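Local structure of arginyl-tRNA synthetase, putative (Plasmodium falciparum, 5JLD) at residues S442-S446 / M587-E591. The protein probably joins L-arginine to tRNA(Arg) at the expense of ATP, as a class I aminoacyl-tRNA synthetase acting in protein biosynthesis. Residues are numbered along the deposited sequence; the frame is centred on the assembly and turned at random.
Sequences SLCVS and MKPIE
The loop that follows helix 564-584, in the DALR anticodon-binding region and close to the end of the modelled chain, lies here against helix 436-453, where S442 and S446, one helical turn apart, meet K588 directly and through a shared water. S446 makes the direct bond: its OG takes the backbone N-H of K588 almost straight on, at 3.1 Å and 170°. With chi1 at -73°, this OG is anti to its own carbonyl carbon, which directs it at the backbone of K588. The same oxygen is hydrogen-bonded to the water at 2.6 Å. That water donates to K588 O, also 2.6 Å away, and has a longer bond with S442 OG. Both polar backbone atoms of K588 are thus held, one directly and one through water. Serine suits both helix positions, being short enough to let the loop come close while carrying a hydroxyl for it. The aliphatic part of K588 runs past S442, its CD 3.4 Å from S442 OG, and carries NZ on to a salt bridge with D267. I590 CG1 approaches L443 CD2 at 4.3 Å, a loose contact between two branched aliphatic side chains, while M587 CB lies 3.7 Å from S446 OG. L443 and S446 also touch I480 of helix 476-492, and P589 packs on Y483 of that helix and on M582 of helix 564-584, so the loop touches all three helices.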
loop_
_atom_site.group_PDB
_atom_site.type_symbol
_atom_site.label_atom_id
_atom_site.label_comp_id
_atom_site.label_asym_id
_atom_site.label_seq_id
_atom_site.Cartn_x
_atom_site.Cartn_y
_atom_site.Cartn_z
ATOM N N SER A 442 6.194 20.382 0.510
ATOM C CA SER A 442 5.208 19.474 1.085
ATOM C C SER A 442 4.082 19.223 0.080
ATOM O O SER A 442 3.717 18.073 -0.187
ATOM C CB SER A 442 4.657 20.043 2.392
ATOM O OG SER A 442 4.119 19.016 3.201
ATOM N N LEU A 443 3.560 20.305 -0.495
ATOM C CA LEU A 443 2.501 20.222 -1.502
ATOM C C LEU A 443 2.907 19.351 -2.695
ATOM O O LEU A 443 2.160 18.462 -3.104
ATOM C CB LEU A 443 2.114 21.624 -1.987
ATOM C CG LEU A 443 1.477 22.550 -0.947
ATOM C CD1 LEU A 443 1.125 23.912 -1.546
ATOM C CD2 LEU A 443 0.248 21.896 -0.304
ATOM N N CYS A 444 4.090 19.620 -3.243
ATOM C CA CYS A 444 4.643 18.844 -4.349
ATOM C C CYS A 444 4.772 17.358 -4.045
ATOM O O CYS A 444 4.313 16.508 -4.808
ATOM C CB CYS A 444 6.028 19.376 -4.729
ATOM S SG CYS A 444 6.878 18.279 -5.889
ATOM N N VAL A 445 5.426 17.054 -2.932
ATOM C CA VAL A 445 5.650 15.669 -2.521
ATOM C C VAL A 445 4.326 14.926 -2.359
ATOM O O VAL A 445 4.134 13.819 -2.896
ATOM C CB VAL A 445 6.463 15.626 -1.214
ATOM C CG1 VAL A 445 6.482 14.224 -0.631
ATOM C CG2 VAL A 445 7.884 16.139 -1.474
ATOM N N SER A 446 3.403 15.562 -1.645
ATOM C CA SER A 446 2.056 15.016 -1.460
ATOM C C SER A 446 1.355 14.759 -2.794
ATOM O O SER A 446 0.715 13.713 -2.984
ATOM C CB SER A 446 1.217 15.960 -0.601
ATOM O OG SER A 446 1.618 15.910 0.756
ATOM N N MET A 587 0.823 11.424 2.473
ATOM C CA MET A 587 0.626 12.859 2.283
ATOM C C MET A 587 0.701 13.586 3.630
ATOM O O MET A 587 0.511 12.980 4.680
ATOM C CB MET A 587 -0.712 13.134 1.577
ATOM C CG MET A 587 -0.887 12.402 0.238
ATOM S SD MET A 587 -2.582 12.387 -0.435
ATOM C CE MET A 587 -2.970 14.138 -0.496
ATOM N N LYS A 588 1.008 14.874 3.606
ATOM C CA LYS A 588 1.008 15.669 4.831
ATOM C C LYS A 588 -0.118 16.684 4.842
ATOM O O LYS A 588 -0.099 17.649 4.075
ATOM C CB LYS A 588 2.336 16.404 5.011
ATOM C CG LYS A 588 3.536 15.493 5.227
ATOM C CD LYS A 588 4.817 16.307 5.112
ATOM C CE LYS A 588 5.991 15.586 5.745
ATOM N NZ LYS A 588 7.218 16.413 5.642
ATOM N N PRO A 589 -1.106 16.471 5.717
ATOM C CA PRO A 589 -2.189 17.450 5.847
ATOM C C PRO A 589 -1.656 18.816 6.266
ATOM O O PRO A 589 -0.796 18.893 7.148
ATOM C CB PRO A 589 -3.091 16.841 6.930
ATOM C CG PRO A 589 -2.850 15.353 6.818
ATOM C CD PRO A 589 -1.362 15.248 6.500
ATOM N N ILE A 590 -2.142 19.859 5.594
ATOM C CA ILE A 590 -1.893 21.249 5.955
ATOM C C ILE A 590 -3.212 21.846 6.436
ATOM O O ILE A 590 -4.227 21.766 5.737
ATOM C CB ILE A 590 -1.364 22.077 4.766
ATOM C CG1 ILE A 590 -0.399 21.251 3.901
ATOM C CG2 ILE A 590 -0.742 23.390 5.255
ATOM C CD1 ILE A 590 1.015 21.236 4.392
ATOM N N GLU A 591 -3.197 22.444 7.622
ATOM C CA GLU A 591 -4.424 22.909 8.249
ATOM C C GLU A 591 -4.899 24.251 7.701
ATOM O O GLU A 591 -6.093 24.436 7.481
ATOM C CB GLU A 591 -4.240 22.998 9.764
ATOM C CG GLU A 591 -4.409 21.667 10.481
ATOM C CD GLU A 591 -4.744 21.837 11.950
HETATM O O HOH W 1 1.275 18.238 1.890
#